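Local coordinates for protein - conserved hypothetical (Bacillus anthracis, PDB 4LES) that is of unknown function, a conserved hypothetical protein whose chain folds mainly into antiparallel beta sheets with two short helices packed against them, at residues N75-F78 against F83-T86; V90-K95 against K187-K192; V114-G119 against S153-E158; E140-Y145 against E200-I205. All blocks are in the same frame, centred on the assembly; numbering follows the deposited sequence.

Contact 1: residues N75-F78 against F83-T86. With EOH (ethanol), chain D.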
loop_
_atom_site.group_PDB
_atom_site.type_symbol
_atom_site.label_atom_id
_atom_site.label_comp_id
_atom_site.label_asym_id
_atom_site.label_seq_id
_atom_site.Cartn_x
_atom_site.Cartn_y
_atom_site.Cartn_z
ATOM N N ASN A 75 0.947 -7.242 9.209
ATOM C CA ASN A 75 2.114 -8.121 9.437
ATOM C C ASN A 75 1.892 -9.576 9.073
ATOM O O ASN A 75 2.215 -10.475 9.846
ATOM C CB ASN A 75 2.593 -7.979 10.889
ATOM C CG ASN A 75 3.066 -6.564 11.195
ATOM O OD1 ASN A 75 2.689 -5.960 12.194
ATOM N ND2 ASN A 75 3.845 -6.013 10.286
ATOM N N LYS A 76 1.360 -9.793 7.870
ATOM C CA LYS A 76 1.122 -11.131 7.335
ATOM C C LYS A 76 1.723 -11.302 5.960
ATOM O O LYS A 76 1.747 -10.354 5.178
ATOM C CB LYS A 76 -0.373 -11.427 7.243
ATOM C CG LYS A 76 -1.031 -11.395 8.600
ATOM C CD LYS A 76 -2.478 -11.856 8.605
ATOM C CE LYS A 76 -3.065 -11.548 9.986
ATOM N NZ LYS A 76 -4.453 -12.050 10.071
ATOM N N ASP A 77 2.190 -12.514 5.679
ATOM C CA ASP A 77 2.802 -12.866 4.412
ATOM C C ASP A 77 1.800 -13.791 3.681
ATOM O O ASP A 77 1.202 -14.672 4.289
ATOM C CB ASP A 77 4.164 -13.526 4.697
ATOM C CG ASP A 77 5.041 -13.684 3.460
ATOM O OD1 ASP A 77 4.578 -13.384 2.330
ATOM O OD2 ASP A 77 6.212 -14.118 3.637
ATOM N N PHE A 78 1.587 -13.534 2.392
ATOM C CA PHE A 78 0.639 -14.246 1.590
ATOM C C PHE A 78 1.364 -14.847 0.420
ATOM O O PHE A 78 2.033 -14.155 -0.353
ATOM C CB PHE A 78 -0.429 -13.304 1.086
ATOM C CG PHE A 78 -1.151 -12.578 2.169
ATOM C CD1 PHE A 78 -0.673 -11.374 2.651
ATOM C CD2 PHE A 78 -2.305 -13.082 2.698
ATOM C CE1 PHE A 78 -1.337 -10.685 3.648
ATOM C CE2 PHE A 78 -2.985 -12.399 3.697
ATOM C CZ PHE A 78 -2.490 -11.193 4.171
ATOM N N PHE A 83 5.503 -15.128 -6.099
ATOM C CA PHE A 83 5.881 -14.176 -5.082
ATOM C C PHE A 83 5.196 -14.377 -3.722
ATOM O O PHE A 83 4.026 -14.732 -3.662
ATOM C CB PHE A 83 5.454 -12.757 -5.549
ATOM C CG PHE A 83 6.015 -12.339 -6.897
ATOM C CD1 PHE A 83 7.230 -11.680 -6.988
ATOM C CD2 PHE A 83 5.312 -12.582 -8.067
ATOM C CE1 PHE A 83 7.751 -11.292 -8.217
ATOM C CE2 PHE A 83 5.832 -12.206 -9.315
ATOM C CZ PHE A 83 7.052 -11.563 -9.391
ATOM N N ASP A 84 5.933 -14.097 -2.645
ATOM C CA ASP A 84 5.361 -14.025 -1.286
ATOM C C ASP A 84 5.181 -12.546 -1.054
ATOM O O ASP A 84 6.151 -11.794 -1.114
ATOM C CB ASP A 84 6.295 -14.605 -0.212
ATOM C CG ASP A 84 6.214 -16.133 -0.134
ATOM O OD1 ASP A 84 5.234 -16.704 -0.667
ATOM O OD2 ASP A 84 7.138 -16.747 0.447
ATOM N N VAL A 85 3.945 -12.134 -0.812
ATOM C CA VAL A 85 3.609 -10.743 -0.612
ATOM C C VAL A 85 3.359 -10.469 0.859
ATOM O O VAL A 85 2.498 -11.091 1.470
ATOM C CB VAL A 85 2.344 -10.377 -1.412
ATOM C CG1 VAL A 85 1.941 -8.942 -1.130
ATOM C CG2 VAL A 85 2.574 -10.596 -2.903
ATOM N N THR A 86 4.124 -9.557 1.437
ATOM C CA THR A 86 3.957 -9.202 2.837
ATOM C C THR A 86 3.208 -7.897 2.926
ATOM O O THR A 86 3.545 -6.938 2.222
ATOM C CB THR A 86 5.316 -9.033 3.519
ATOM O OG1 THR A 86 5.992 -10.278 3.496
ATOM C CG2 THR A 86 5.145 -8.601 4.977
HETATM C C1 EOH D . 9.422 -15.577 2.908
HETATM C C2 EOH D . 10.226 -16.494 2.006
HETATM O O EOH D . 8.485 -14.812 2.140
#
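Asp77 holds CG opposite its backbone N (chi1 -168°), while Asp84 keeps CG beside its own N (chi1 -81°), and the two carboxylates come to the same face of a beta hairpin made by strands 69-79 and 83-96. Their planes stand 90° apart, and OD2 of Asp77 is 4.2 Å from OD2 of Asp84, a pairing of like charges that probably costs energy. An ethanol, presumably from the crystallisation liquor, sits between them, its O lying 2.8 Å from Asp77 OD2 and 2.9 Å from Asp84 OD2. Asp77 was modelled in two conformers, so this detail is tentative. Asp84 OD1 is hydrogen-bonded to ND1 of His79, which ends strand 69-79. Behind the acids, the backbones of Phe78 and Val85 form a hydrogen-bonded antiparallel pair: Phe78 N to Val85 O and Val85 N to Phe78 O, each 2.8 Å. These two side chains point to the opposite face, where Val197 touches both and Tyr201 meets the Phe78 ring. Next along, Asp77 and Thr86 form the non-hydrogen-bonded pair, with Thr86 OG1 3.5 Å from Asp77 CG. A G1 beta bulge at Asn75 and Lys76 follows, and Lys76 O receives a CA-H...O contact from Thr86 CA at 3.4 Å.

Contact 2: residues V90-K95 against K187-K192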
loop_
_atom_site.group_PDB
_atom_site.type_symbol
_atom_site.label_atom_id
_atom_site.label_comp_id
_atom_site.label_asym_id
_atom_site.label_seq_id
_atom_site.Cartn_x
_atom_site.Cartn_y
_atom_site.Cartn_z
ATOM N N VAL A 90 -1.504 -0.758 7.459
ATOM C CA VAL A 90 -2.334 0.183 6.734
ATOM C C VAL A 90 -2.340 1.411 7.635
ATOM O O VAL A 90 -2.533 1.276 8.840
ATOM C CB VAL A 90 -3.759 -0.335 6.535
ATOM C CG1 VAL A 90 -4.631 0.748 5.939
ATOM C CG2 VAL A 90 -3.755 -1.587 5.663
ATOM N N VAL A 91 -2.110 2.588 7.067
ATOM C CA VAL A 91 -2.057 3.825 7.856
ATOM C C VAL A 91 -2.999 4.887 7.310
ATOM O O VAL A 91 -3.009 5.154 6.124
ATOM C CB VAL A 91 -0.643 4.412 7.828
ATOM C CG1 VAL A 91 -0.566 5.692 8.661
ATOM C CG2 VAL A 91 0.337 3.382 8.369
ATOM N N GLU A 92 -3.779 5.480 8.200
ATOM C CA GLU A 92 -4.711 6.543 7.866
ATOM C C GLU A 92 -4.042 7.818 8.301
ATOM O O GLU A 92 -3.720 7.978 9.489
ATOM C CB GLU A 92 -6.025 6.336 8.640
ATOM C CG GLU A 92 -7.051 7.433 8.461
ATOM C CD GLU A 92 -8.315 7.198 9.280
ATOM O OE1 GLU A 92 -8.322 6.330 10.179
ATOM O OE2 GLU A 92 -9.310 7.903 9.023
ATOM N N ARG A 93 -3.803 8.724 7.364
ATOM C CA ARG A 93 -3.127 9.980 7.703
ATOM C C ARG A 93 -3.567 11.213 6.940
ATOM O O ARG A 93 -4.192 11.129 5.902
ATOM C CB ARG A 93 -1.605 9.812 7.607
ATOM C CG ARG A 93 -1.083 9.212 6.325
ATOM C CD ARG A 93 0.306 8.620 6.532
ATOM N NE ARG A 93 1.347 9.626 6.523
ATOM C CZ ARG A 93 2.546 9.503 7.087
ATOM N NH1 ARG A 93 3.403 10.504 6.994
ATOM N NH2 ARG A 93 2.891 8.422 7.764
ATOM N N ASP A 94 -3.212 12.358 7.510
ATOM C CA ASP A 94 -3.548 13.700 6.983
ATOM C C ASP A 94 -2.624 14.227 5.882
ATOM O O ASP A 94 -2.943 15.210 5.238
ATOM C CB ASP A 94 -3.509 14.710 8.137
ATOM C CG ASP A 94 -2.122 14.780 8.822
ATOM O OD1 ASP A 94 -1.340 13.793 8.762
ATOM O OD2 ASP A 94 -1.815 15.819 9.441
ATOM N N LYS A 95 -1.467 13.606 5.685
ATOM C CA LYS A 95 -0.536 14.073 4.666
ATOM C C LYS A 95 0.594 13.081 4.392
ATOM O O LYS A 95 0.818 12.130 5.164
ATOM C CB LYS A 95 0.079 15.415 5.084
ATOM C CG LYS A 95 0.939 15.311 6.331
ATOM C CD LYS A 95 1.583 16.630 6.733
ATOM C CE LYS A 95 2.456 16.403 7.961
ATOM N NZ LYS A 95 3.166 17.629 8.403
ATOM N N LYS A 187 -16.302 7.687 5.535
ATOM C CA LYS A 187 -16.511 6.331 5.001
ATOM C C LYS A 187 -15.479 5.366 5.541
ATOM O O LYS A 187 -15.803 4.244 5.931
ATOM C CB LYS A 187 -16.485 6.312 3.474
ATOM C CG LYS A 187 -17.630 7.085 2.861
ATOM C CD LYS A 187 -17.686 6.946 1.352
ATOM C CE LYS A 187 -18.852 7.746 0.791
ATOM N NZ LYS A 187 -18.929 7.656 -0.695
ATOM N N PHE A 188 -14.226 5.793 5.557
ATOM C CA PHE A 188 -13.197 4.938 6.080
ATOM C C PHE A 188 -13.411 4.682 7.557
ATOM O O PHE A 188 -13.335 3.549 8.000
ATOM C CB PHE A 188 -11.800 5.517 5.869
ATOM C CG PHE A 188 -10.724 4.562 6.263
ATOM C CD1 PHE A 188 -10.342 3.551 5.408
ATOM C CD2 PHE A 188 -10.143 4.623 7.514
ATOM C CE1 PHE A 188 -9.370 2.635 5.795
ATOM C CE2 PHE A 188 -9.176 3.712 7.902
ATOM C CZ PHE A 188 -8.789 2.722 7.049
ATOM N N ASP A 189 -13.708 5.736 8.310
ATOM C CA ASP A 189 -13.853 5.614 9.767
ATOM C C ASP A 189 -15.076 4.821 10.219
ATOM O O ASP A 189 -15.019 4.157 11.243
ATOM C CB ASP A 189 -13.837 7.001 10.456
ATOM C CG ASP A 189 -12.437 7.651 10.467
ATOM O OD1 ASP A 189 -11.462 6.999 10.048
ATOM O OD2 ASP A 189 -12.318 8.819 10.919
ATOM N N THR A 190 -16.164 4.849 9.461
ATOM C CA THR A 190 -17.372 4.139 9.898
ATOM C C THR A 190 -17.609 2.778 9.267
ATOM O O THR A 190 -18.465 2.041 9.733
ATOM C CB THR A 190 -18.632 4.976 9.652
ATOM O OG1 THR A 190 -18.737 5.278 8.254
ATOM C CG2 THR A 190 -18.568 6.247 10.448
ATOM N N GLY A 191 -16.879 2.429 8.218
ATOM C CA GLY A 191 -17.104 1.140 7.578
ATOM C C GLY A 191 -16.056 0.086 7.844
ATOM O O GLY A 191 -15.034 0.342 8.506
ATOM N N LYS A 192 -16.336 -1.116 7.336
ATOM C CA LYS A 192 -15.391 -2.228 7.365
ATOM C C LYS A 192 -14.502 -2.141 6.113
ATOM O O LYS A 192 -14.980 -1.834 5.004
ATOM C CB LYS A 192 -16.117 -3.554 7.415
ATOM C CG LYS A 192 -16.949 -3.690 8.680
ATOM C CD LYS A 192 -17.671 -5.014 8.763
ATOM C CE LYS A 192 -18.461 -5.061 10.059
ATOM N NZ LYS A 192 -19.318 -6.271 10.139
#
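This is a buried acid-to-acid contact where the short helix 185-190 packs against strand 83-96 of the four-stranded antiparallel sheet. Glu92 points from the strand toward the helix and meets Phe188 and Asp189, two neighbours on the same turn. A trans first torsion (chi1 176°) and an extended chain beyond it carry the Glu92 carboxylate up to the helix. There Glu92 OE2 lies 2.5 Å from Asp189 OD1. Two acid oxygens this close suggest that one group holds a proton, an ionisation shift that the buried setting of Glu92 would favour. The two side chains cross at about a right angle, with their carboxylate planes 66° apart. Phe188 runs past Glu92 in the opposite direction, and Glu92 OE1 comes to the edge of its ring, 3.6 Å from CE2. Glu92 also touches Val111 and Ile113 of the next strand, and Phe188 touches Ile113. Lys206 makes a cation-pi contact with the Phe188 ring, which Trp193 also meets, the ring planes about 40° apart. A bound triethylene glycol, probably from the crystallisation liquor, is about 4 Å from the Glu92 side chain. The helix ends with Gly191 N bonded to Lys187 O at 3.1 Å. On the strand side, Arg93 folds back on the loop that follows, its NE giving a straight bond of 2.9 Å to Lys95 O in the guanidinium plane.

Contact 3: residues V114-G119 against S153-E158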
loop_
_atom_site.group_PDB
_atom_site.type_symbol
_atom_site.label_atom_id
_atom_site.label_comp_id
_atom_site.label_asym_id
_atom_site.label_seq_id
_atom_site.Cartn_x
_atom_site.Cartn_y
_atom_site.Cartn_z
ATOM N N VAL A 114 -2.679 4.554 3.445
ATOM C CA VAL A 114 -1.453 3.962 2.919
ATOM C C VAL A 114 -1.420 2.480 3.248
ATOM O O VAL A 114 -1.589 2.106 4.394
ATOM C CB VAL A 114 -0.205 4.584 3.574
ATOM C CG1 VAL A 114 1.076 3.960 3.011
ATOM C CG2 VAL A 114 -0.193 6.089 3.381
ATOM N N VAL A 115 -1.259 1.637 2.243
ATOM C CA VAL A 115 -1.091 0.190 2.456
ATOM C C VAL A 115 0.398 -0.107 2.191
ATOM O O VAL A 115 0.874 0.006 1.059
ATOM C CB VAL A 115 -1.984 -0.638 1.500
ATOM C CG1 VAL A 115 -1.749 -2.118 1.677
ATOM C CG2 VAL A 115 -3.466 -0.320 1.703
ATOM N N GLU A 116 1.138 -0.453 3.228
ATOM C CA GLU A 116 2.552 -0.822 3.091
ATOM C C GLU A 116 2.659 -2.318 2.795
ATOM O O GLU A 116 2.215 -3.149 3.570
ATOM C CB GLU A 116 3.317 -0.520 4.371
ATOM C CG GLU A 116 3.497 0.960 4.627
ATOM C CD GLU A 116 4.348 1.233 5.855
ATOM O OE1 GLU A 116 4.463 0.332 6.728
ATOM O OE2 GLU A 116 4.888 2.357 5.952
ATOM N N ALA A 117 3.278 -2.644 1.683
ATOM C CA ALA A 117 3.406 -4.014 1.250
ATOM C C ALA A 117 4.712 -4.226 0.539
ATOM O O ALA A 117 5.372 -3.276 0.113
ATOM C CB ALA A 117 2.267 -4.341 0.292
ATOM N N GLU A 118 5.092 -5.483 0.399
ATOM C CA GLU A 118 6.295 -5.816 -0.358
ATOM C C GLU A 118 6.185 -7.220 -0.970
ATOM O O GLU A 118 5.421 -8.046 -0.480
ATOM C CB GLU A 118 7.530 -5.652 0.515
ATOM C CG GLU A 118 7.560 -6.505 1.762
ATOM C CD GLU A 118 8.770 -6.176 2.632
ATOM O OE1 GLU A 118 9.130 -4.981 2.713
ATOM O OE2 GLU A 118 9.347 -7.104 3.234
ATOM N N GLY A 119 6.898 -7.460 -2.061
ATOM C CA GLY A 119 6.857 -8.751 -2.733
ATOM C C GLY A 119 8.249 -9.320 -2.871
ATOM O O GLY A 119 9.180 -8.591 -3.166
ATOM N N SER A 153 4.371 8.135 -4.506
ATOM C CA SER A 153 5.738 8.539 -4.772
ATOM C C SER A 153 6.261 9.447 -3.653
ATOM O O SER A 153 7.406 9.304 -3.225
ATOM C CB SER A 153 5.832 9.239 -6.129
ATOM O OG SER A 153 7.157 9.665 -6.371
ATOM N N SER A 154 5.419 10.369 -3.182
ATOM C CA SER A 154 5.796 11.286 -2.099
ATOM C C SER A 154 6.020 10.510 -0.824
ATOM O O SER A 154 6.956 10.794 -0.074
ATOM C CB SER A 154 4.703 12.309 -1.851
ATOM O OG SER A 154 4.330 12.902 -3.071
ATOM N N TYR A 155 5.150 9.533 -0.581
ATOM C CA TYR A 155 5.264 8.692 0.611
ATOM C C TYR A 155 6.523 7.856 0.543
ATOM O O TYR A 155 7.161 7.624 1.560
ATOM C CB TYR A 155 4.052 7.791 0.779
ATOM C CG TYR A 155 4.108 6.962 2.033
ATOM C CD1 TYR A 155 3.722 7.497 3.250
ATOM C CD2 TYR A 155 4.575 5.660 2.007
ATOM C CE1 TYR A 155 3.767 6.741 4.408
ATOM C CE2 TYR A 155 4.637 4.900 3.156
ATOM C CZ TYR A 155 4.229 5.449 4.360
ATOM O OH TYR A 155 4.282 4.708 5.504
ATOM N N ASP A 156 6.886 7.416 -0.660
ATOM C CA ASP A 156 8.104 6.616 -0.840
ATOM C C ASP A 156 9.366 7.436 -0.552
ATOM O O ASP A 156 10.276 6.934 0.111
ATOM C CB ASP A 156 8.154 5.990 -2.230
ATOM C CG ASP A 156 7.100 4.888 -2.419
ATOM O OD1 ASP A 156 6.567 4.349 -1.418
ATOM O OD2 ASP A 156 6.812 4.551 -3.584
ATOM N N VAL A 157 9.420 8.677 -1.044
ATOM C CA VAL A 157 10.548 9.573 -0.744
ATOM C C VAL A 157 10.519 9.894 0.760
ATOM O O VAL A 157 11.549 9.883 1.430
ATOM C CB VAL A 157 10.520 10.881 -1.574
ATOM C CG1 VAL A 157 11.637 11.826 -1.130
ATOM C CG2 VAL A 157 10.655 10.565 -3.060
ATOM N N GLU A 158 9.332 10.159 1.287
ATOM C CA GLU A 158 9.178 10.400 2.705
ATOM C C GLU A 158 9.871 9.296 3.525
ATOM O O GLU A 158 10.507 9.579 4.539
ATOM C CB GLU A 158 7.701 10.468 3.065
ATOM C CG GLU A 158 7.452 10.629 4.552
ATOM C CD GLU A 158 5.990 10.625 4.902
ATOM O OE1 GLU A 158 5.146 10.762 3.997
ATOM O OE2 GLU A 158 5.695 10.482 6.095
#
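Tyr155 OH gives a very short hydrogen bond, 2.5 Å, to Glu116 OE2, which lies at the edge of the phenol ring and in its plane. The carboxylate is turned 56° from the ring, and the two side chains meet at about a right angle. One face of the same ring is taken by Val114, two residues earlier on the strand: its CG1 sits 3.8 Å from the ring centroid, 18° off the normal, a CH-pi contact displaced toward the rim. The ring is therefore located both by a polar grip at its tip and by an apolar surface beneath it. The chi1 of Tyr155 (-177°) swings the ring away from the backbone N, off helix 149-158 and down onto strand 110-121. In the second shell, the other oxygen of Glu116, OE1, is held by a salt bridge to Arg89, whose positive charge probably helps keep the carboxylate ionised and a strong acceptor. Arg89 also touches Tyr155, as does Arg93, which forms a salt bridge to Glu158 one turn further along the helix. Asp156 OD1 is hydrogen-bonded to Asn178 ND2 of strand 174-184. A phosphate, probably from the crystallisation liquor, lies about 4 Å from the Tyr155 side chain, and Arg93 makes a salt bridge to what is probably the same ion, consistent with an anion site beside this seam of helix on antiparallel sheet.

Contact 4: residues E140-Y145 against E200-I205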
loop_
_atom_site.group_PDB
_atom_site.type_symbol
_atom_site.label_atom_id
_atom_site.label_comp_id
_atom_site.label_asym_id
_atom_site.label_seq_id
_atom_site.Cartn_x
_atom_site.Cartn_y
_atom_site.Cartn_z
ATOM N N GLU A 140 -16.506 -2.472 2.319
ATOM C CA GLU A 140 -17.531 -3.501 2.554
ATOM C C GLU A 140 -18.490 -3.673 1.345
ATOM O O GLU A 140 -19.181 -4.669 1.248
ATOM C CB GLU A 140 -18.292 -3.232 3.868
ATOM C CG GLU A 140 -19.068 -1.924 3.887
ATOM C CD GLU A 140 -19.440 -1.434 5.288
ATOM O OE1 GLU A 140 -18.953 -1.989 6.298
ATOM O OE2 GLU A 140 -20.217 -0.460 5.378
ATOM N N ASN A 141 -18.503 -2.713 0.424
ATOM C CA ASN A 141 -19.329 -2.812 -0.784
ATOM C C ASN A 141 -18.554 -3.387 -1.967
ATOM O O ASN A 141 -19.016 -3.325 -3.098
ATOM C CB ASN A 141 -19.857 -1.445 -1.151
ATOM C CG ASN A 141 -20.693 -0.856 -0.060
ATOM O OD1 ASN A 141 -20.471 0.275 0.367
ATOM N ND2 ASN A 141 -21.629 -1.643 0.442
ATOM N N ASP A 142 -17.365 -3.924 -1.690
ATOM C CA ASP A 142 -16.497 -4.547 -2.688
ATOM C C ASP A 142 -15.924 -3.605 -3.744
ATOM O O ASP A 142 -15.537 -4.032 -4.826
ATOM C CB ASP A 142 -17.159 -5.788 -3.306
ATOM C CG ASP A 142 -17.168 -6.971 -2.344
ATOM O OD1 ASP A 142 -16.068 -7.423 -1.944
ATOM O OD2 ASP A 142 -18.262 -7.459 -1.999
ATOM N N ASN A 143 -15.852 -2.322 -3.428
ATOM C CA ASN A 143 -15.180 -1.406 -4.319
ATOM C C ASN A 143 -13.708 -1.556 -3.992
ATOM O O ASN A 143 -13.323 -1.501 -2.821
ATOM C CB ASN A 143 -15.608 0.020 -4.081
ATOM C CG ASN A 143 -17.054 0.249 -4.417
ATOM O OD1 ASN A 143 -17.488 0.032 -5.553
ATOM N ND2 ASN A 143 -17.810 0.706 -3.435
ATOM N N ALA A 144 -12.910 -1.806 -5.024
ATOM C CA ALA A 144 -11.482 -1.924 -4.901
ATOM C C ALA A 144 -10.946 -0.587 -5.391
ATOM O O ALA A 144 -11.409 -0.081 -6.404
ATOM C CB ALA A 144 -10.994 -3.070 -5.758
ATOM N N TYR A 145 -10.002 0.007 -4.675
ATOM C CA TYR A 145 -9.485 1.316 -5.057
ATOM C C TYR A 145 -8.172 1.267 -5.825
ATOM O O TYR A 145 -7.377 0.325 -5.687
ATOM C CB TYR A 145 -9.391 2.226 -3.825
ATOM C CG TYR A 145 -10.761 2.482 -3.267
ATOM C CD1 TYR A 145 -11.377 1.546 -2.445
ATOM C CD2 TYR A 145 -11.466 3.629 -3.602
ATOM C CE1 TYR A 145 -12.645 1.746 -1.959
ATOM C CE2 TYR A 145 -12.748 3.839 -3.124
ATOM C CZ TYR A 145 -13.330 2.893 -2.303
ATOM O OH TYR A 145 -14.602 3.095 -1.806
ATOM N N GLU A 200 -7.065 -13.244 -4.080
ATOM C CA GLU A 200 -6.995 -14.583 -3.512
ATOM C C GLU A 200 -7.120 -14.596 -1.988
ATOM O O GLU A 200 -7.599 -15.570 -1.423
ATOM C CB GLU A 200 -5.634 -15.152 -3.913
ATOM C CG GLU A 200 -5.411 -16.613 -3.633
ATOM C CD GLU A 200 -4.064 -17.092 -4.141
ATOM O OE1 GLU A 200 -3.820 -18.300 -4.070
ATOM O OE2 GLU A 200 -3.244 -16.287 -4.614
ATOM N N TYR A 201 -6.658 -13.532 -1.322
ATOM C CA TYR A 201 -6.745 -13.428 0.113
ATOM C C TYR A 201 -7.454 -12.132 0.433
ATOM O O TYR A 201 -7.250 -11.117 -0.249
ATOM C CB TYR A 201 -5.355 -13.349 0.741
ATOM C CG TYR A 201 -4.456 -14.510 0.445
ATOM C CD1 TYR A 201 -3.606 -14.488 -0.652
ATOM C CD2 TYR A 201 -4.427 -15.621 1.284
ATOM C CE1 TYR A 201 -2.768 -15.551 -0.926
ATOM C CE2 TYR A 201 -3.576 -16.681 1.030
ATOM C CZ TYR A 201 -2.745 -16.639 -0.085
ATOM O OH TYR A 201 -1.912 -17.705 -0.366
ATOM N N LYS A 202 -8.267 -12.157 1.484
ATOM C CA LYS A 202 -9.004 -10.985 1.931
ATOM C C LYS A 202 -8.728 -10.862 3.413
ATOM O O LYS A 202 -9.094 -11.713 4.193
ATOM C CB LYS A 202 -10.490 -11.140 1.643
ATOM C CG LYS A 202 -11.322 -9.896 1.898
ATOM C CD LYS A 202 -12.738 -10.112 1.372
ATOM C CE LYS A 202 -13.494 -8.798 1.300
ATOM N NZ LYS A 202 -14.858 -8.924 0.715
ATOM N N GLU A 203 -8.025 -9.817 3.789
ATOM C CA GLU A 203 -7.663 -9.597 5.191
ATOM C C GLU A 203 -8.420 -8.375 5.685
ATOM O O GLU A 203 -8.246 -7.286 5.130
ATOM C CB GLU A 203 -6.152 -9.358 5.201
ATOM C CG GLU A 203 -5.545 -8.943 6.491
ATOM C CD GLU A 203 -5.617 -10.035 7.512
ATOM O OE1 GLU A 203 -5.792 -11.227 7.110
ATOM O OE2 GLU A 203 -5.476 -9.678 8.703
ATOM N N GLN A 204 -9.247 -8.524 6.719
ATOM C CA GLN A 204 -10.004 -7.395 7.255
ATOM C C GLN A 204 -9.094 -6.550 8.118
ATOM O O GLN A 204 -8.479 -7.052 9.040
ATOM C CB GLN A 204 -11.202 -7.857 8.083
ATOM C CG GLN A 204 -12.070 -6.698 8.565
ATOM C CD GLN A 204 -13.311 -7.153 9.289
ATOM O OE1 GLN A 204 -13.506 -8.333 9.521
ATOM N NE2 GLN A 204 -14.170 -6.209 9.639
ATOM N N ILE A 205 -8.985 -5.273 7.834
ATOM C CA ILE A 205 -8.139 -4.463 8.681
ATOM C C ILE A 205 -8.966 -3.730 9.743
ATOM O O ILE A 205 -8.454 -3.384 10.805
ATOM C CB ILE A 205 -7.308 -3.457 7.873
ATOM C CG1 ILE A 205 -8.168 -2.288 7.432
ATOM C CG2 ILE A 205 -6.630 -4.126 6.680
ATOM C CD1 ILE A 205 -7.417 -1.341 6.534
#
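The carboxylate of Asp142 is approached at one oxygen, OD1, by the ammonium of Lys202, which stands off to one side of the carboxylate plane, tilted about 20° from it. Lys202 NZ is 3.3 Å from Asp142 OD1, a salt bridge whose hydrogen bond is weak. A second flat group also engages the lysine: the ring of Tyr194, on the intervening strand, forms a cation-pi pair with it, and the Lys202 side chain also touches Val196 of that strand. Lys202 covers the distance with a fully extended chain, because the backbones are far apart, the CA atoms of Asp142 and Lys202 being 10.9 Å from each other. Asp142 crosses the end of the lysine at about a right angle. Both residues are exposed, so solvent probably screens the charges. Asp142 sits in a turn with left-handed backbone angles (phi 67°), in which Asp139 OD1 accepts a bond from Asn143 N, while the other oxygen of Asp139 is bonded to the hydroxyl of Tyr145. Just before Lys202, where its strand begins, Glu200 and Tyr201 both face Val197 in a classic beta bulge. Altogether this is a surface salt bridge across a small three-stranded antiparallel sheet, tying the loop after edge strand 135-139 to the other edge strand, 201-204, over the central strand 193-197.

Contacts 1, 2 and 3 all draw on the four-stranded sheet, while contact 4 belongs to the smaller three-stranded one. Contacts 2 and 3 are buried and similar in plan, each setting a helix aromatic and a strand glutamate together, but contact 2 pairs two acids where contact 3 uses a tyrosine hydroxyl. Arg93 joins them through its salt bridge to Glu158. Contact 1, partly buried, relies on backbone bonds and is the most local in sequence; it meets contact 3 at Thr86 and Glu118, and contact 4 at Lys76 with Glu203 and Phe78 with Tyr201. Contact 4, wholly on the surface, is a single weak ionic link, close to contact 2 at Glu140 and Lys192.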